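Local structure of blue (Type 1) copper domain protein (Nitrosopumilus maritimus, 5FC9) at residues 55-60 with 66-71; 8-13 with 40-45. The protein binds a mononuclear type 1 copper ion in an open site within its cupredoxin domain and probably serves in electron transfer. One frame throughout, in Å; residues are numbered along the deposited sequence.

In the fold
Both contacts belong to the single cupredoxin domain of this chain, a fold of the plastocyanin/azurin family with two mixed sheets, and their centres lie about 15 Å apart. Interaction 2 comes first along the chain: the loop after strand 3-6 meets the segment 40-45, which carries the copper ligand H42 and runs into strand 45-47. Interaction 1 follows, where the segment 55-60 packs on strand 67-72, an outer strand of the other sheet. The two are joined directly, because S59 N probably bonds to I44 O (2.8 Å) and N58 ND2 to Q45 OE1 (2.9 Å). The segment 55-60 thus bridges the two sheets, bonding to the chain at 44-46 beside H42 and packing on strand 67-72.

Interaction 1 of 2, residues 55-60 with 66-71; sequences QLFNSP and DRFEHV
F57 and S59 each set a CB over the face of an aromatic ring from strand 67-72, and these two CH-pi contacts carry the packing. F57 CB stands over the centre of the H70 imidazole, 3.5 Å from its centroid and 14° off the ring normal. S59 CB does the same on the F68 ring, with F68 CG at 3.5 Å. Both F68 and H70 hold CG opposite the backbone N, which extends their rings from the strand toward 55-60. F57 turns its phenyl the other way: with chi1 at 52° the ring leads off into the interior, where F72, Y78 and Y80 receive it. Its plane meets that of H70 at 33°, an oblique pairing, and F57 CB also approaches the edge of F68 at CZ, 4.2 Å away. P60 CD touches F68 CD1 at one end; at the other, L56 O comes to 3.2 Å from H70 CE1. S59 OG donates to P60 O and accepts the backbone N-H of I44, N58 OD1 takes the N-H of L56, and N58 ND2 turns to Q45. Those bonds tie 55-60 to itself and to the chain around 44-46, and it packs on the edge strand of the opposite sheet of the cupredoxin sandwich. H70 can bind a second copper ion, absent from this chain. With no hydrogen bond crossing, the join is mainly apolar and CH-pi.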
loop_
_atom_site.group_PDB
_atom_site.type_symbol
_atom_site.label_atom_id
_atom_site.label_comp_id
_atom_site.label_asym_id
_atom_site.label_seq_id
_atom_site.Cartn_x
_atom_site.Cartn_y
_atom_site.Cartn_z
ATOM N N GLN A 55 11.469 16.143 -20.461
ATOM C CA GLN A 55 12.384 15.589 -21.448
ATOM C C GLN A 55 13.821 15.796 -21.005
ATOM O O GLN A 55 14.318 16.912 -20.983
ATOM C CB GLN A 55 12.139 16.222 -22.822
ATOM C CG GLN A 55 10.692 16.171 -23.268
ATOM C CD GLN A 55 10.077 14.791 -23.089
ATOM O OE1 GLN A 55 10.640 13.786 -23.520
ATOM N NE2 GLN A 55 8.921 14.740 -22.442
ATOM N N LEU A 56 14.482 14.715 -20.607
ATOM C CA LEU A 56 15.893 14.782 -20.262
ATOM C C LEU A 56 16.501 13.395 -20.440
ATOM O O LEU A 56 17.453 13.219 -21.191
ATOM C CB LEU A 56 16.103 15.291 -18.840
ATOM C CG LEU A 56 17.580 15.473 -18.469
ATOM C CD1 LEU A 56 18.273 16.519 -19.358
ATOM C CD2 LEU A 56 17.730 15.820 -17.005
ATOM N N PHE A 57 15.945 12.401 -19.755
ATOM C CA PHE A 57 16.302 11.022 -20.078
ATOM C C PHE A 57 15.035 10.187 -20.003
ATOM O O PHE A 57 14.332 10.154 -18.987
ATOM C CB PHE A 57 17.433 10.479 -19.179
ATOM C CG PHE A 57 17.199 10.630 -17.700
ATOM C CD1 PHE A 57 17.487 11.817 -17.048
ATOM C CD2 PHE A 57 16.717 9.558 -16.953
ATOM C CE1 PHE A 57 17.293 11.944 -15.685
ATOM C CE2 PHE A 57 16.527 9.678 -15.593
ATOM C CZ PHE A 57 16.804 10.870 -14.955
ATOM N N ASN A 58 14.719 9.567 -21.129
ATOM C CA ASN A 58 13.417 8.977 -21.351
ATOM C C ASN A 58 13.567 7.740 -22.213
ATOM O O ASN A 58 13.801 7.826 -23.421
ATOM C CB ASN A 58 12.472 9.975 -22.018
ATOM C CG ASN A 58 12.412 11.303 -21.286
ATOM O OD1 ASN A 58 13.259 12.178 -21.498
ATOM N ND2 ASN A 58 11.403 11.469 -20.424
ATOM N N SER A 59 13.427 6.586 -21.574
ATOM C CA SER A 59 13.712 5.319 -22.223
ATOM C C SER A 59 12.553 4.806 -23.059
ATOM O O SER A 59 11.391 5.179 -22.859
ATOM C CB SER A 59 14.085 4.271 -21.163
ATOM O OG SER A 59 12.905 3.682 -20.650
ATOM N N PRO A 60 12.862 3.930 -24.022
ATOM C CA PRO A 60 11.812 3.124 -24.634
ATOM C C PRO A 60 11.311 2.104 -23.611
ATOM O O PRO A 60 11.908 1.995 -22.536
ATOM C CB PRO A 60 12.531 2.426 -25.804
ATOM C CG PRO A 60 13.846 3.092 -25.928
ATOM C CD PRO A 60 14.186 3.621 -24.579
ATOM N N ASP A 66 16.723 -5.899 -20.950
ATOM C CA ASP A 66 17.071 -4.685 -21.699
ATOM C C ASP A 66 17.762 -3.654 -20.827
ATOM O O ASP A 66 17.580 -3.604 -19.603
ATOM C CB ASP A 66 15.833 -4.036 -22.329
ATOM C CG ASP A 66 15.400 -4.714 -23.601
ATOM O OD1 ASP A 66 16.139 -5.602 -24.087
ATOM O OD2 ASP A 66 14.329 -4.343 -24.125
ATOM N N ARG A 67 18.531 -2.804 -21.494
ATOM C CA ARG A 67 19.308 -1.772 -20.832
ATOM C C ARG A 67 19.001 -0.414 -21.427
ATOM O O ARG A 67 18.574 -0.308 -22.581
ATOM C CB ARG A 67 20.802 -2.075 -20.944
ATOM C CG ARG A 67 21.199 -3.362 -20.245
ATOM C CD ARG A 67 22.694 -3.470 -20.012
ATOM N NE ARG A 67 22.964 -4.312 -18.849
ATOM C CZ ARG A 67 23.311 -5.595 -18.906
ATOM N NH1 ARG A 67 23.455 -6.199 -20.080
ATOM N NH2 ARG A 67 23.523 -6.270 -17.785
ATOM N N PHE A 68 19.203 0.621 -20.622
ATOM C CA PHE A 68 19.039 2.000 -21.073
ATOM C C PHE A 68 20.165 2.831 -20.492
ATOM O O PHE A 68 20.500 2.694 -19.316
ATOM C CB PHE A 68 17.677 2.559 -20.645
ATOM C CG PHE A 68 17.541 4.046 -20.859
ATOM C CD1 PHE A 68 17.461 4.572 -22.140
ATOM C CD2 PHE A 68 17.488 4.909 -19.772
ATOM C CE1 PHE A 68 17.332 5.946 -22.336
ATOM C CE2 PHE A 68 17.366 6.277 -19.956
ATOM C CZ PHE A 68 17.289 6.795 -21.241
ATOM N N GLU A 69 20.772 3.680 -21.320
ATOM C CA GLU A 69 21.903 4.483 -20.869
ATOM C C GLU A 69 21.638 5.972 -21.037
ATOM O O GLU A 69 20.956 6.389 -21.970
ATOM C CB GLU A 69 23.178 4.103 -21.631
ATOM C CG GLU A 69 23.638 2.671 -21.392
ATOM C CD GLU A 69 25.095 2.448 -21.757
ATOM O OE1 GLU A 69 25.590 3.131 -22.679
ATOM O OE2 GLU A 69 25.746 1.594 -21.112
ATOM N N HIS A 70 22.179 6.756 -20.112
ATOM C CA HIS A 70 22.187 8.213 -20.250
ATOM C C HIS A 70 23.467 8.812 -19.673
ATOM O O HIS A 70 23.916 8.428 -18.586
ATOM C CB HIS A 70 20.967 8.826 -19.561
ATOM C CG HIS A 70 20.870 10.313 -19.711
ATOM N ND1 HIS A 70 20.503 10.917 -20.894
ATOM C CD2 HIS A 70 21.074 11.315 -18.823
ATOM C CE1 HIS A 70 20.491 12.229 -20.729
ATOM N NE2 HIS A 70 20.837 12.497 -19.484
ATOM N N VAL A 71 24.058 9.759 -20.404
ATOM C CA VAL A 71 25.228 10.465 -19.900
ATOM C C VAL A 71 24.803 11.719 -19.140
ATOM O O VAL A 71 24.127 12.583 -19.693
ATOM C CB VAL A 71 26.201 10.858 -21.039
ATOM C CG1 VAL A 71 27.443 11.506 -20.456
ATOM C CG2 VAL A 71 26.579 9.635 -21.864
#

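Interaction 2 of 2, residues 8-13 with 40-45; sequences NGNYDV and VPHNIQ. With CU (copper (II) ion), chain E.
N10 and H42 meet beside the copper(II) ion, where N10 OD1 comes to 3.1 Å from H42 CE1 with the amide plane turned 79° from the imidazole. H42 ND1 binds the metal at 2.0 Å, and C82 and H85 complete the cupredoxin set of two histidines and a cysteine. A water takes the fourth position at 2.2 Å from copper, as fits an open type 1 centre, and donates a short hydrogen bond to N10 OD1 (2.5 Å), copper probably polarising it. N10 swings its amide away from its own backbone N (chi1 -179°), which carries OD1 to the water, and ND2 bonds to G17 O. On the far side of the imidazole from copper, H42 NE2 bonds to D38, helping fix the ring's rotation. D38 also takes the N-H of G9, which opens a type I turn closed by D12 N on G9 O. Farther out, Y11 CB rests on V40 CG2 at 3.8 Å, and Y11 OH reaches S39 of a second subunit. The contact thus joins the loop between strands 3-6 and 23-26 to that between 30-36 and 45-47, with H42 against I6 and N36 of the sheet formed by strands 3-6, 30-36 and 67-72.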
loop_
_atom_site.group_PDB
_atom_site.type_symbol
_atom_site.label_atom_id
_atom_site.label_comp_id
_atom_site.label_asym_id
_atom_site.label_seq_id
_atom_site.Cartn_x
_atom_site.Cartn_y
_atom_site.Cartn_z
ATOM N N ASN A 8 13.709 -7.946 -9.880
ATOM C CA ASN A 8 12.511 -8.754 -9.884
ATOM C C ASN A 8 11.624 -8.315 -8.735
ATOM O O ASN A 8 12.098 -8.139 -7.609
ATOM C CB ASN A 8 12.850 -10.233 -9.755
ATOM C CG ASN A 8 11.614 -11.105 -9.801
ATOM O OD1 ASN A 8 11.037 -11.429 -8.768
ATOM N ND2 ASN A 8 11.198 -11.476 -11.002
ATOM N N GLY A 9 10.348 -8.114 -9.031
ATOM C CA GLY A 9 9.405 -7.682 -8.015
ATOM C C GLY A 9 9.204 -6.184 -7.928
ATOM O O GLY A 9 8.451 -5.702 -7.078
ATOM N N ASN A 10 9.878 -5.438 -8.792
ATOM C CA ASN A 10 9.682 -3.992 -8.854
ATOM C C ASN A 10 8.234 -3.618 -9.214
ATOM O O ASN A 10 7.747 -2.541 -8.853
ATOM C CB ASN A 10 10.688 -3.387 -9.854
ATOM C CG ASN A 10 10.580 -1.870 -9.961
ATOM O OD1 ASN A 10 9.929 -1.355 -10.869
ATOM N ND2 ASN A 10 11.199 -1.155 -9.019
ATOM N N TYR A 11 7.522 -4.508 -9.900
ATOM C CA TYR A 11 6.114 -4.254 -10.217
ATOM C C TYR A 11 5.198 -4.265 -8.979
ATOM O O TYR A 11 4.056 -3.829 -9.058
ATOM C CB TYR A 11 5.589 -5.286 -11.225
ATOM C CG TYR A 11 5.629 -6.711 -10.726
ATOM C CD1 TYR A 11 6.727 -7.521 -10.978
ATOM C CD2 TYR A 11 4.572 -7.246 -9.999
ATOM C CE1 TYR A 11 6.780 -8.823 -10.522
ATOM C CE2 TYR A 11 4.612 -8.552 -9.546
ATOM C CZ TYR A 11 5.719 -9.331 -9.802
ATOM O OH TYR A 11 5.775 -10.637 -9.361
ATOM N N ASP A 12 5.709 -4.795 -7.874
ATOM C CA ASP A 12 4.950 -4.925 -6.623
ATOM C C ASP A 12 4.591 -3.528 -6.099
ATOM O O ASP A 12 5.380 -2.588 -6.227
ATOM C CB ASP A 12 5.797 -5.714 -5.615
ATOM C CG ASP A 12 5.013 -6.252 -4.433
ATOM O OD1 ASP A 12 3.849 -5.855 -4.213
ATOM O OD2 ASP A 12 5.633 -7.052 -3.703
ATOM N N VAL A 13 3.392 -3.389 -5.531
ATOM C CA VAL A 13 2.959 -2.106 -4.972
ATOM C C VAL A 13 3.313 -2.083 -3.489
ATOM O O VAL A 13 2.449 -2.263 -2.619
ATOM C CB VAL A 13 1.444 -1.867 -5.169
ATOM C CG1 VAL A 13 1.067 -0.461 -4.754
ATOM C CG2 VAL A 13 1.039 -2.109 -6.631
ATOM N N VAL A 40 8.545 -8.093 -15.978
ATOM C CA VAL A 40 7.566 -7.312 -16.732
ATOM C C VAL A 40 8.269 -6.105 -17.354
ATOM O O VAL A 40 9.356 -5.732 -16.916
ATOM C CB VAL A 40 6.383 -6.822 -15.850
ATOM C CG1 VAL A 40 5.649 -8.013 -15.217
ATOM C CG2 VAL A 40 6.854 -5.827 -14.795
ATOM N N PRO A 41 7.652 -5.489 -18.377
ATOM C CA PRO A 41 8.284 -4.287 -18.941
ATOM C C PRO A 41 8.337 -3.121 -17.956
ATOM O O PRO A 41 7.457 -2.977 -17.095
ATOM C CB PRO A 41 7.382 -3.938 -20.131
ATOM C CG PRO A 41 6.644 -5.186 -20.448
ATOM C CD PRO A 41 6.460 -5.892 -19.142
ATOM N N HIS A 42 9.373 -2.297 -18.099
ATOM C CA HIS A 42 9.514 -1.075 -17.330
ATOM C C HIS A 42 9.992 0.015 -18.248
ATOM O O HIS A 42 10.431 -0.262 -19.352
ATOM C CB HIS A 42 10.506 -1.260 -16.187
ATOM C CG HIS A 42 9.988 -2.127 -15.085
ATOM N ND1 HIS A 42 8.951 -1.743 -14.265
ATOM C CD2 HIS A 42 10.364 -3.357 -14.667
ATOM C CE1 HIS A 42 8.705 -2.701 -13.386
ATOM N NE2 HIS A 42 9.552 -3.691 -13.608
ATOM N N ASN A 43 9.905 1.256 -17.799
ATOM C CA ASN A 43 10.629 2.309 -18.497
ATOM C C ASN A 43 11.226 3.269 -17.478
ATOM O O ASN A 43 10.971 3.167 -16.272
ATOM C CB ASN A 43 9.727 3.032 -19.517
ATOM C CG ASN A 43 8.516 3.677 -18.881
ATOM O OD1 ASN A 43 8.642 4.496 -17.981
ATOM N ND2 ASN A 43 7.336 3.309 -19.349
ATOM N N ILE A 44 12.070 4.170 -17.971
ATOM C CA ILE A 44 12.756 5.138 -17.136
ATOM C C ILE A 44 12.453 6.523 -17.694
ATOM O O ILE A 44 12.832 6.832 -18.820
ATOM C CB ILE A 44 14.284 4.891 -17.111
ATOM C CG1 ILE A 44 14.606 3.526 -16.475
ATOM C CG2 ILE A 44 14.999 6.020 -16.378
ATOM C CD1 ILE A 44 14.192 3.400 -15.023
ATOM N N GLN A 45 11.752 7.350 -16.921
ATOM C CA GLN A 45 11.421 8.706 -17.375
ATOM C C GLN A 45 11.802 9.744 -16.339
ATOM O O GLN A 45 11.377 9.663 -15.185
ATOM C CB GLN A 45 9.922 8.839 -17.664
ATOM C CG GLN A 45 9.339 7.747 -18.523
ATOM C CD GLN A 45 9.773 7.852 -19.950
ATOM O OE1 GLN A 45 9.943 8.949 -20.471
ATOM N NE2 GLN A 45 9.961 6.709 -20.602
HETATM CU CU CU E . 7.909 -0.081 -14.020
HETATM O O HOH W 1 9.127 0.607 -12.266
#